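Local atomic coordinates of Wnt inhibitor of Dorsal protein (PDB entry 4KRR), a protein that acts as a secreted Wnt-family signalling ligand, probably through Frizzled receptors, and is represented here by its N-terminal domain and linker. Residues K14-A19 against A64-T69; A59-A64 against A160-L165; T69-C74 against C93-T98; S129-C134 against V154-E159. All blocks are in the same frame, centred on the assembly; numbering follows the deposited sequence.

Contact 1. Residues K14-A19 against A64-T69; sequences KGLKQA and AAIVHT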
loop_
_atom_site.group_PDB
_atom_site.type_symbol
_atom_site.label_atom_id
_atom_site.label_comp_id
_atom_site.label_asym_id
_atom_site.label_seq_id
_atom_site.Cartn_x
_atom_site.Cartn_y
_atom_site.Cartn_z
ATOM N N LYS A 14 12.290 3.768 2.138
ATOM C CA LYS A 14 11.966 3.967 0.728
ATOM C C LYS A 14 10.458 3.986 0.522
ATOM O O LYS A 14 9.941 4.774 -0.272
ATOM C CB LYS A 14 12.598 2.877 -0.146
ATOM C CG LYS A 14 14.121 2.934 -0.241
ATOM C CD LYS A 14 14.661 1.947 -1.276
ATOM C CE LYS A 14 14.350 0.502 -0.909
ATOM N NZ LYS A 14 14.750 -0.467 -1.976
ATOM N N GLY A 15 9.754 3.117 1.240
ATOM C CA GLY A 15 8.306 3.073 1.162
ATOM C C GLY A 15 7.646 4.377 1.575
ATOM O O GLY A 15 6.808 4.909 0.849
ATOM N N LEU A 16 8.029 4.895 2.739
ATOM C CA LEU A 16 7.443 6.130 3.255
ATOM C C LEU A 16 7.758 7.343 2.379
ATOM O O LEU A 16 6.948 8.264 2.272
ATOM C CB LEU A 16 7.891 6.383 4.697
ATOM C CG LEU A 16 7.421 5.350 5.722
ATOM C CD1 LEU A 16 7.817 5.765 7.131
ATOM C CD2 LEU A 16 5.920 5.136 5.620
ATOM N N LYS A 17 8.933 7.347 1.759
ATOM C CA LYS A 17 9.290 8.426 0.844
ATOM C C LYS A 17 8.367 8.407 -0.370
ATOM O O LYS A 17 7.853 9.445 -0.788
ATOM C CB LYS A 17 10.751 8.314 0.403
ATOM C CG LYS A 17 11.196 9.418 -0.547
ATOM C CD LYS A 17 12.651 9.246 -0.954
ATOM C CE LYS A 17 13.080 10.314 -1.949
ATOM N NZ LYS A 17 14.511 10.172 -2.337
ATOM N N GLN A 18 8.154 7.217 -0.923
ATOM C CA GLN A 18 7.256 7.045 -2.057
ATOM C C GLN A 18 5.824 7.390 -1.659
ATOM O O GLN A 18 5.101 8.052 -2.408
ATOM C CB GLN A 18 7.329 5.607 -2.580
ATOM C CG GLN A 18 6.312 5.275 -3.663
ATOM C CD GLN A 18 6.520 6.079 -4.936
ATOM O OE1 GLN A 18 5.854 7.091 -5.163
ATOM N NE2 GLN A 18 7.445 5.629 -5.776
ATOM N N ALA A 19 5.430 6.945 -0.469
ATOM C CA ALA A 19 4.086 7.185 0.039
ATOM C C ALA A 19 3.826 8.674 0.228
ATOM O O ALA A 19 2.748 9.170 -0.105
ATOM C CB ALA A 19 3.870 6.433 1.345
ATOM N N ALA A 64 0.779 0.339 1.633
ATOM C CA ALA A 64 0.804 -0.039 0.225
ATOM C C ALA A 64 2.172 0.205 -0.403
ATOM O O ALA A 64 2.656 -0.606 -1.192
ATOM C CB ALA A 64 -0.279 0.706 -0.545
ATOM N N ALA A 65 2.793 1.325 -0.045
ATOM C CA ALA A 65 4.091 1.688 -0.604
ATOM C C ALA A 65 5.196 0.779 -0.085
ATOM O O ALA A 65 6.138 0.459 -0.808
ATOM C CB ALA A 65 4.411 3.140 -0.298
ATOM N N ILE A 66 5.077 0.369 1.171
ATOM C CA ILE A 66 6.055 -0.522 1.778
ATOM C C ILE A 66 5.976 -1.912 1.154
ATOM O O ILE A 66 7.001 -2.519 0.837
ATOM C CB ILE A 66 5.864 -0.606 3.310
ATOM C CG1 ILE A 66 6.200 0.741 3.955
ATOM C CG2 ILE A 66 6.736 -1.700 3.907
ATOM C CD1 ILE A 66 5.994 0.772 5.454
ATOM N N VAL A 67 4.754 -2.406 0.970
ATOM C CA VAL A 67 4.536 -3.717 0.363
ATOM C C VAL A 67 4.928 -3.716 -1.116
ATOM O O VAL A 67 5.522 -4.674 -1.612
ATOM C CB VAL A 67 3.071 -4.184 0.534
ATOM C CG1 VAL A 67 2.826 -5.484 -0.220
ATOM C CG2 VAL A 67 2.735 -4.353 2.015
ATOM N N HIS A 68 4.603 -2.629 -1.810
ATOM C CA HIS A 68 4.983 -2.466 -3.209
ATOM C C HIS A 68 6.501 -2.482 -3.346
ATOM O O HIS A 68 7.048 -3.098 -4.261
ATOM C CB HIS A 68 4.416 -1.155 -3.765
ATOM C CG HIS A 68 4.589 -0.992 -5.244
ATOM N ND1 HIS A 68 5.773 -0.578 -5.816
ATOM C CD2 HIS A 68 3.719 -1.168 -6.267
ATOM C CE1 HIS A 68 5.628 -0.515 -7.127
ATOM N NE2 HIS A 68 4.391 -0.866 -7.428
ATOM N N THR A 69 7.177 -1.803 -2.424
ATOM C CA THR A 69 8.634 -1.752 -2.424
ATOM C C THR A 69 9.216 -3.133 -2.142
ATOM O O THR A 69 10.145 -3.574 -2.818
ATOM C CB THR A 69 9.163 -0.749 -1.377
ATOM O OG1 THR A 69 8.673 0.563 -1.681
ATOM C CG2 THR A 69 10.685 -0.727 -1.373
#
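Ala65 places its CB over the backbone of Gly15, 3.2 Å from Gly15 O, and the same methyl also meets Ala19 CB at 3.7 Å. With residues this small at the crossing, the axes of the short segments approach to 7.7 Å, at an angle of 126° between their N-to-C directions. Gly15 CA comes to 4.2 Å from Ile66 CG1, and a CB at this position would run into that CG1. Thr69 closes one end of the contact. Its OG1 sits beside the backbone N (chi1 -61°), which leaves CG2 anti to that N and touching Lys14 CE, while OG1 faces Gly15 CA at 3.8 Å. The hydroxyl donates to Ala65 O at 2.7 Å, and that carbonyl takes the helical N-H of Thr69 from the opposite face of its plane. Putting a valine here removes the hydroxyl, so Ala65 O would probably lose one of its two donors at the helix crossing. The ammonium of Lys14 is paired with Asp73, one turn beyond Thr69. No hydrogen bond joins helix 8-26 to helix 53-75 within these two segments. Their cohesion here is therefore van der Waals contact, and the polar Thr69 hydroxyl is satisfied inside its own helix.

Contact 2. Residues A59-A64 against A160-L165; sequences AAISMA and AIAQDL
Helix 53-75 and helix 158-170 run nearly antiparallel through the helical core of the Wnt N-terminal domain, and here their short segments lie at 155° to each other with axes 10.3 Å apart. Leu165 bridges that wide spacing. Its CD1 reaches the methyl of Ala64 at 3.7 Å and also lies 3.7 Å from Ile61 CD1, while CD2, the other branch, comes to 4.2 Å from Ala60 CB. Leu165 is thus received by Ala60, Ile61 and Ala64, which lie within about one turn of helix 53-75. Ile61 answers from the other side: its CG1 is anti to the backbone N (chi1 -167°), and chi2 of 78° then turns CD1 to Ala162 CB at 3.8 Å. The ends of the Ile61 and Leu165 side chains meet obliquely, CD1 to CD1. Around this meeting point Phe158 packs on Ile61 and Ala64, Phe39 of helix 36-44 covers Ile61, and Leu125 and Val122 of helix 113-127 lie against Leu165 and Ala60. All five touching residues are buried, and no hydrogen bond or charge pair crosses between the segments. The association here consequently depends on close methyl packing, with two branched side chains filling the distance that the alanines leave.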
loop_
_atom_site.group_PDB
_atom_site.type_symbol
_atom_site.label_atom_id
_atom_site.label_comp_id
_atom_site.label_asym_id
_atom_site.label_seq_id
_atom_site.Cartn_x
_atom_site.Cartn_y
_atom_site.Cartn_z
ATOM N N ALA A 59 -2.148 5.712 6.608
ATOM C CA ALA A 59 -1.759 4.351 6.954
ATOM C C ALA A 59 -1.876 3.424 5.745
ATOM O O ALA A 59 -1.027 2.556 5.536
ATOM C CB ALA A 59 -2.610 3.832 8.109
ATOM N N ALA A 60 -2.932 3.615 4.958
ATOM C CA ALA A 60 -3.164 2.807 3.762
ATOM C C ALA A 60 -2.093 3.029 2.699
ATOM O O ALA A 60 -1.518 2.068 2.183
ATOM C CB ALA A 60 -4.546 3.090 3.185
ATOM N N ILE A 61 -1.825 4.290 2.371
ATOM C CA ILE A 61 -0.842 4.607 1.338
ATOM C C ILE A 61 0.571 4.224 1.786
ATOM O O ILE A 61 1.413 3.859 0.965
ATOM C CB ILE A 61 -0.903 6.100 0.897
ATOM C CG1 ILE A 61 -0.097 6.327 -0.386
ATOM C CG2 ILE A 61 -0.419 7.028 2.003
ATOM C CD1 ILE A 61 -0.801 5.869 -1.654
ATOM N N SER A 62 0.820 4.285 3.091
ATOM C CA SER A 62 2.129 3.934 3.632
ATOM C C SER A 62 2.351 2.426 3.596
ATOM O O SER A 62 3.403 1.959 3.163
ATOM C CB SER A 62 2.289 4.468 5.058
ATOM O OG SER A 62 2.140 5.876 5.084
ATOM N N MET A 63 1.354 1.671 4.052
ATOM C CA MET A 63 1.398 0.216 3.972
ATOM C C MET A 63 1.554 -0.257 2.533
ATOM O O MET A 63 2.357 -1.144 2.247
ATOM C CB MET A 63 0.126 -0.393 4.559
ATOM C CG MET A 63 -0.002 -1.883 4.290
ATOM S SD MET A 63 -1.500 -2.599 4.972
ATOM C CE MET A 63 -1.389 -4.269 4.332
ATOM N N ALA A 64 0.779 0.339 1.633
ATOM C CA ALA A 64 0.804 -0.039 0.225
ATOM C C ALA A 64 2.172 0.205 -0.403
ATOM O O ALA A 64 2.656 -0.606 -1.192
ATOM C CB ALA A 64 -0.279 0.706 -0.545
ATOM N N ALA A 160 -0.669 4.508 -9.897
ATOM C CA ALA A 160 -1.985 3.961 -10.224
ATOM C C ALA A 160 -2.653 3.360 -8.991
ATOM O O ALA A 160 -3.855 3.528 -8.778
ATOM C CB ALA A 160 -1.873 2.925 -11.335
ATOM N N ILE A 161 -1.866 2.656 -8.184
ATOM C CA ILE A 161 -2.341 2.123 -6.911
ATOM C C ILE A 161 -2.743 3.266 -5.978
ATOM O O ILE A 161 -3.747 3.181 -5.268
ATOM C CB ILE A 161 -1.262 1.236 -6.244
ATOM C CG1 ILE A 161 -0.939 0.037 -7.143
ATOM C CG2 ILE A 161 -1.708 0.775 -4.858
ATOM C CD1 ILE A 161 0.225 -0.809 -6.662
ATOM N N ALA A 162 -1.962 4.345 -6.005
ATOM C CA ALA A 162 -2.237 5.529 -5.193
ATOM C C ALA A 162 -3.575 6.168 -5.559
ATOM O O ALA A 162 -4.298 6.655 -4.688
ATOM C CB ALA A 162 -1.109 6.542 -5.339
ATOM N N GLN A 163 -3.902 6.165 -6.847
ATOM C CA GLN A 163 -5.179 6.701 -7.306
ATOM C C GLN A 163 -6.340 5.845 -6.807
ATOM O O GLN A 163 -7.393 6.369 -6.437
ATOM C CB GLN A 163 -5.213 6.816 -8.833
ATOM C CG GLN A 163 -6.544 7.313 -9.386
ATOM C CD GLN A 163 -7.014 8.599 -8.724
ATOM O OE1 GLN A 163 -6.250 9.554 -8.580
ATOM N NE2 GLN A 163 -8.277 8.624 -8.310
ATOM N N ASP A 164 -6.144 4.530 -6.795
ATOM C CA ASP A 164 -7.154 3.614 -6.270
ATOM C C ASP A 164 -7.415 3.889 -4.794
ATOM O O ASP A 164 -8.562 3.901 -4.349
ATOM C CB ASP A 164 -6.722 2.157 -6.459
ATOM C CG ASP A 164 -6.687 1.740 -7.918
ATOM O OD1 ASP A 164 -7.446 2.320 -8.722
ATOM O OD2 ASP A 164 -5.902 0.830 -8.260
ATOM N N LEU A 165 -6.345 4.114 -4.040
ATOM C CA LEU A 165 -6.474 4.387 -2.612
ATOM C C LEU A 165 -7.139 5.739 -2.365
ATOM O O LEU A 165 -7.897 5.898 -1.408
ATOM C CB LEU A 165 -5.113 4.316 -1.919
ATOM C CG LEU A 165 -4.540 2.911 -1.725
ATOM C CD1 LEU A 165 -3.128 2.982 -1.172
ATOM C CD2 LEU A 165 -5.434 2.091 -0.804
#

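Contact 3. Residues T69-C74 against C93-T98; sequences TLTKDC and CAHEPT. With NA (sodium ion), chain F.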
loop_
_atom_site.group_PDB
_atom_site.type_symbol
_atom_site.label_atom_id
_atom_site.label_comp_id
_atom_site.label_asym_id
_atom_site.label_seq_id
_atom_site.Cartn_x
_atom_site.Cartn_y
_atom_site.Cartn_z
ATOM N N THR A 69 7.177 -1.803 -2.424
ATOM C CA THR A 69 8.634 -1.752 -2.424
ATOM C C THR A 69 9.216 -3.133 -2.142
ATOM O O THR A 69 10.145 -3.574 -2.818
ATOM C CB THR A 69 9.163 -0.749 -1.377
ATOM O OG1 THR A 69 8.673 0.563 -1.681
ATOM C CG2 THR A 69 10.685 -0.727 -1.373
ATOM N N LEU A 70 8.653 -3.812 -1.146
ATOM C CA LEU A 70 9.120 -5.135 -0.746
ATOM C C LEU A 70 8.889 -6.172 -1.841
ATOM O O LEU A 70 9.755 -7.003 -2.114
ATOM C CB LEU A 70 8.437 -5.577 0.553
ATOM C CG LEU A 70 8.784 -6.978 1.058
ATOM C CD1 LEU A 70 10.281 -7.110 1.296
ATOM C CD2 LEU A 70 8.002 -7.309 2.324
ATOM N N THR A 71 7.716 -6.118 -2.463
ATOM C CA THR A 71 7.385 -7.025 -3.556
ATOM C C THR A 71 8.336 -6.832 -4.734
ATOM O O THR A 71 8.861 -7.800 -5.292
ATOM C CB THR A 71 5.946 -6.799 -4.050
ATOM O OG1 THR A 71 5.035 -6.933 -2.952
ATOM C CG2 THR A 71 5.584 -7.803 -5.136
ATOM N N LYS A 72 8.557 -5.574 -5.102
ATOM C CA LYS A 72 9.392 -5.242 -6.252
ATOM C C LYS A 72 10.852 -5.607 -6.015
ATOM O O LYS A 72 11.495 -6.213 -6.872
ATOM C CB LYS A 72 9.265 -3.754 -6.591
ATOM C CG LYS A 72 9.962 -3.343 -7.876
ATOM C CD LYS A 72 9.677 -1.888 -8.216
ATOM C CE LYS A 72 10.286 -1.502 -9.555
ATOM N NZ LYS A 72 10.009 -0.082 -9.910
ATOM N N ASP A 73 11.371 -5.242 -4.847
ATOM C CA ASP A 73 12.766 -5.511 -4.513
ATOM C C ASP A 73 13.062 -7.003 -4.405
ATOM O O ASP A 73 14.159 -7.449 -4.745
ATOM C CB ASP A 73 13.162 -4.788 -3.226
ATOM C CG ASP A 73 13.298 -3.292 -3.419
ATOM O OD1 ASP A 73 12.687 -2.756 -4.367
ATOM O OD2 ASP A 73 14.017 -2.653 -2.623
ATOM N N CYS A 74 12.085 -7.773 -3.934
ATOM C CA CYS A 74 12.228 -9.223 -3.858
ATOM C C CYS A 74 12.369 -9.817 -5.252
ATOM O O CYS A 74 13.229 -10.663 -5.493
ATOM C CB CYS A 74 11.031 -9.855 -3.145
ATOM S SG CYS A 74 11.097 -9.768 -1.338
ATOM N N CYS A 93 11.591 -12.326 -13.143
ATOM C CA CYS A 93 10.967 -12.829 -11.922
ATOM C C CYS A 93 9.618 -12.168 -11.650
ATOM O O CYS A 93 9.529 -10.948 -11.518
ATOM C CB CYS A 93 11.897 -12.625 -10.725
ATOM S SG CYS A 93 11.274 -13.313 -9.177
ATOM N N ALA A 94 8.572 -12.983 -11.558
ATOM C CA ALA A 94 7.223 -12.477 -11.333
ATOM C C ALA A 94 7.046 -11.949 -9.915
ATOM O O ALA A 94 7.564 -12.523 -8.956
ATOM C CB ALA A 94 6.193 -13.559 -11.627
ATOM N N HIS A 95 6.310 -10.852 -9.788
ATOM C CA HIS A 95 6.053 -10.264 -8.482
ATOM C C HIS A 95 5.155 -11.167 -7.648
ATOM O O HIS A 95 4.268 -11.838 -8.177
ATOM C CB HIS A 95 5.434 -8.873 -8.624
ATOM C CG HIS A 95 6.404 -7.826 -9.073
ATOM N ND1 HIS A 95 6.213 -6.482 -8.832
ATOM C CD2 HIS A 95 7.573 -7.924 -9.748
ATOM C CE1 HIS A 95 7.225 -5.798 -9.338
ATOM N NE2 HIS A 95 8.064 -6.650 -9.900
ATOM N N GLU A 96 5.402 -11.184 -6.341
ATOM C CA GLU A 96 4.627 -11.996 -5.411
ATOM C C GLU A 96 4.139 -11.143 -4.243
ATOM O O GLU A 96 4.694 -11.213 -3.145
ATOM C CB GLU A 96 5.475 -13.164 -4.896
ATOM C CG GLU A 96 5.918 -14.134 -5.982
ATOM C CD GLU A 96 6.942 -15.143 -5.493
ATOM O OE1 GLU A 96 8.058 -14.729 -5.113
ATOM O OE2 GLU A 96 6.631 -16.352 -5.491
ATOM N N PRO A 97 3.094 -10.332 -4.480
ATOM C CA PRO A 97 2.576 -9.411 -3.463
ATOM C C PRO A 97 2.025 -10.130 -2.234
ATOM O O PRO A 97 2.118 -9.601 -1.127
ATOM C CB PRO A 97 1.454 -8.667 -4.198
ATOM C CG PRO A 97 1.066 -9.564 -5.324
ATOM C CD PRO A 97 2.323 -10.263 -5.735
ATOM N N THR A 98 1.465 -11.319 -2.425
ATOM C CA THR A 98 0.920 -12.085 -1.310
ATOM C C THR A 98 2.018 -12.498 -0.328
ATOM O O THR A 98 1.831 -12.427 0.888
ATOM C CB THR A 98 0.149 -13.324 -1.802
ATOM O OG1 THR A 98 -0.961 -12.900 -2.605
ATOM C CG2 THR A 98 -0.369 -14.140 -0.626
HETATM NA NA NA F . 15.325 -10.702 -3.815
HETATM O O HOH W 1 7.984 -10.161 -5.269
#
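Thr71 holds its OG1 beside the backbone N (chi1 -56°) and its CG2 therefore anti to that N, which turns the methyl toward the chain leading into helix 97-107; His95, with CG anti to its own carbonyl carbon (chi1 -73°), swings its imidazole back over helix 53-75. The Thr71 methyl fits against the bend, with CG2 3.7 Å from His95 CB and 3.6 Å from Glu96 N. On its other branch, OG1 lies 3.5 Å from Pro97 CA, but its hydrogen bond goes to Val67 O in its own helix. The imidazole runs alongside Lys72, pointing the same way, and receives a CH-pi contact from Lys72 CA, 4.2 Å from the ring centroid and 29° off the normal, hence off-centre. A water lies between the two backbones: it accepts from Glu96 N at 3.0 Å, and its approach to Thr71 O, 2.5 Å, is doubtfully short. Glu96 occupies the N-cap position of helix 97-107. Beyond the packing surface, Cys74 O binds the sodium ion at 2.7 Å, with Ile79 and Cys82 completing the site, and the disulfides Cys74-Cys82 and Cys84-Cys93 close loops between the segments. Across the contact, no direct hydrogen bond links the segments. The polar connection is the single bridging water, which appears to serve both a backbone N-H and a carbonyl, while a methyl and a ring supply the apolar packing.

Contact 4. Residues S129-C134 against V154-E159; sequences SLEQEC and VLKPFE
Glu131 and Val154 form the tight centre of the contact, an antiparallel hydrogen-bonded pair of strands 130-136 and 149-155. Glu131 N donates to Val154 O at 2.6 Å, nearly along the C=O axis, whereas Val154 N reaches Glu131 O at 2.8 Å from above the carbonyl plane, 41° out of it. Lys156 N continues the pairing to Ser129 O at 3.0 Å. Leu130 and Leu155 make the next, non-hydrogen-bonded pair; their side chains cross obliquely and meet CD2 to CD2 at 3.7 Å. Lys156 is packed along its aliphatic length: its CG lies 3.5 Å from Glu131 CD, the two chains crossing at about a right angle, and a bend at chi3 (-58°) brings CE to 3.7 Å from Ser129 CB. Its ammonium is salt-bridged to Asp164, not to Glu131, whose OE2 is 5.9 Å from NZ. An alanine in its place would probably leave Asp164 without its charge mate and open a gap beside Ser129 and Glu131. The loose, solvent side is that of Gln132 and Glu133, where Glu133 merely lays its CB against Val154 CG2 at 3.8 Å; Leu130 and Glu131 are exposed too, although they pack against Leu155 and Lys156. The Cys134-Cys151 disulfide joins the two strands farther along. At the opposite end the chain turns at Pro157, the N-cap of helix 158-170; Ser129 OG binds Leu125 O of helix 113-127, and Leu155 packs on His68 and Thr71 of helix 53-75.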
loop_
_atom_site.group_PDB
_atom_site.type_symbol
_atom_site.label_atom_id
_atom_site.label_comp_id
_atom_site.label_asym_id
_atom_site.label_seq_id
_atom_site.Cartn_x
_atom_site.Cartn_y
_atom_site.Cartn_z
ATOM N N SER A 129 -3.809 -5.722 -8.077
ATOM C CA SER A 129 -3.093 -4.633 -8.736
ATOM C C SER A 129 -1.955 -5.162 -9.602
ATOM O O SER A 129 -0.966 -4.467 -9.844
ATOM C CB SER A 129 -2.543 -3.645 -7.702
ATOM O OG SER A 129 -3.588 -2.941 -7.057
ATOM N N LEU A 130 -2.096 -6.397 -10.067
ATOM C CA LEU A 130 -1.075 -7.008 -10.907
ATOM C C LEU A 130 -1.286 -6.704 -12.385
ATOM O O LEU A 130 -2.393 -6.826 -12.907
ATOM C CB LEU A 130 -1.031 -8.522 -10.695
ATOM C CG LEU A 130 -0.344 -9.027 -9.427
ATOM C CD1 LEU A 130 -0.393 -10.542 -9.378
ATOM C CD2 LEU A 130 1.094 -8.533 -9.360
ATOM N N GLU A 131 -0.209 -6.299 -13.046
ATOM C CA GLU A 131 -0.176 -6.221 -14.498
ATOM C C GLU A 131 0.898 -7.181 -14.980
ATOM O O GLU A 131 1.378 -8.011 -14.211
ATOM C CB GLU A 131 0.130 -4.795 -14.955
ATOM C CG GLU A 131 -1.066 -3.859 -14.867
ATOM C CD GLU A 131 -0.734 -2.433 -15.264
ATOM O OE1 GLU A 131 0.450 -2.151 -15.552
ATOM O OE2 GLU A 131 -1.662 -1.595 -15.287
ATOM N N GLN A 132 1.274 -7.082 -16.249
ATOM C CA GLN A 132 2.384 -7.885 -16.748
ATOM C C GLN A 132 3.368 -7.057 -17.562
ATOM O O GLN A 132 2.987 -6.096 -18.237
ATOM C CB GLN A 132 1.882 -9.080 -17.556
ATOM C CG GLN A 132 0.941 -8.725 -18.685
ATOM C CD GLN A 132 0.362 -9.956 -19.340
ATOM O OE1 GLN A 132 0.951 -11.034 -19.276
ATOM N NE2 GLN A 132 -0.803 -9.810 -19.965
ATOM N N GLU A 133 4.638 -7.438 -17.483
ATOM C CA GLU A 133 5.696 -6.753 -18.210
ATOM C C GLU A 133 6.447 -7.731 -19.100
ATOM O O GLU A 133 6.781 -8.840 -18.682
ATOM C CB GLU A 133 6.660 -6.084 -17.228
ATOM C CG GLU A 133 7.777 -5.281 -17.873
ATOM C CD GLU A 133 8.599 -4.526 -16.848
ATOM O OE1 GLU A 133 8.244 -4.584 -15.650
ATOM O OE2 GLU A 133 9.592 -3.878 -17.240
ATOM N N CYS A 134 6.715 -7.314 -20.331
ATOM C CA CYS A 134 7.375 -8.180 -21.296
ATOM C C CYS A 134 8.734 -7.627 -21.714
ATOM O O CYS A 134 8.888 -6.424 -21.930
ATOM C CB CYS A 134 6.479 -8.387 -22.519
ATOM S SG CYS A 134 4.846 -9.069 -22.117
ATOM N N VAL A 154 3.793 -8.344 -12.804
ATOM C CA VAL A 154 4.380 -7.301 -11.970
ATOM C C VAL A 154 3.294 -6.377 -11.432
ATOM O O VAL A 154 2.223 -6.254 -12.027
ATOM C CB VAL A 154 5.415 -6.453 -12.744
ATOM C CG1 VAL A 154 6.624 -7.295 -13.125
ATOM C CG2 VAL A 154 4.779 -5.826 -13.974
ATOM N N LEU A 155 3.571 -5.737 -10.300
ATOM C CA LEU A 155 2.646 -4.764 -9.731
ATOM C C LEU A 155 2.594 -3.515 -10.601
ATOM O O LEU A 155 3.608 -3.112 -11.172
ATOM C CB LEU A 155 3.071 -4.382 -8.312
ATOM C CG LEU A 155 2.797 -5.385 -7.191
ATOM C CD1 LEU A 155 3.360 -4.879 -5.873
ATOM C CD2 LEU A 155 1.306 -5.644 -7.069
ATOM N N LYS A 156 1.412 -2.907 -10.696
ATOM C CA LYS A 156 1.245 -1.646 -11.413
ATOM C C LYS A 156 2.194 -0.600 -10.850
ATOM O O LYS A 156 2.659 -0.732 -9.716
ATOM C CB LYS A 156 -0.189 -1.124 -11.266
ATOM C CG LYS A 156 -1.268 -2.013 -11.838
ATOM C CD LYS A 156 -2.631 -1.343 -11.731
ATOM C CE LYS A 156 -2.975 -1.006 -10.288
ATOM N NZ LYS A 156 -4.333 -0.403 -10.168
ATOM N N PRO A 157 2.492 0.445 -11.641
ATOM C CA PRO A 157 3.211 1.594 -11.083
ATOM C C PRO A 157 2.457 2.136 -9.874
ATOM O O PRO A 157 1.225 2.113 -9.857
ATOM C CB PRO A 157 3.206 2.611 -12.233
ATOM C CG PRO A 157 2.227 2.077 -13.249
ATOM C CD PRO A 157 2.243 0.598 -13.083
ATOM N N PHE A 158 3.185 2.598 -8.865
ATOM C CA PHE A 158 2.555 2.946 -7.599
ATOM C C PHE A 158 1.567 4.106 -7.714
ATOM O O PHE A 158 0.623 4.201 -6.929
ATOM C CB PHE A 158 3.597 3.234 -6.518
ATOM C CG PHE A 158 3.000 3.418 -5.160
ATOM C CD1 PHE A 158 2.486 2.335 -4.468
ATOM C CD2 PHE A 158 2.925 4.675 -4.584
ATOM C CE1 PHE A 158 1.917 2.497 -3.220
ATOM C CE2 PHE A 158 2.360 4.843 -3.333
ATOM C CZ PHE A 158 1.856 3.753 -2.653
ATOM N N GLU A 159 1.781 4.972 -8.700
ATOM C CA GLU A 159 0.892 6.106 -8.930
ATOM C C GLU A 159 -0.537 5.647 -9.222
ATOM O O GLU A 159 -1.500 6.312 -8.841
ATOM C CB GLU A 159 1.409 6.982 -10.077
ATOM C CG GLU A 159 2.872 7.395 -9.952
ATOM C CD GLU A 159 3.830 6.352 -10.505
ATOM O OE1 GLU A 159 3.913 6.218 -11.745
ATOM O OE2 GLU A 159 4.498 5.666 -9.702
#

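How the contacts relate
Helix 53-75 runs through contacts 1, 2 and 3, with Ala64 shared by the first two and Thr69 by contacts 1 and 3. Contact 2 lies about 9 Å from contact 1, centre to centre, and Ala19 CB packs on Ile61 O at 3.6 Å. Phe158, from contact 4, wedges against both: its CE1 is 3.5 Å from Ala65 CA and its CZ 3.5 Å from Ile61 CD1. Contact 4 also meets contact 1 through a probable hydrogen bond, His68 NE2 to Lys156 O at 2.9 Å, and contact 3 where His95 CD2 lies 3.6 Å from Val154 CG1. Contact 3 alone supplies a sodium ligand; the Lys14 side chain of contact 1 stays about 10 Å from the ion.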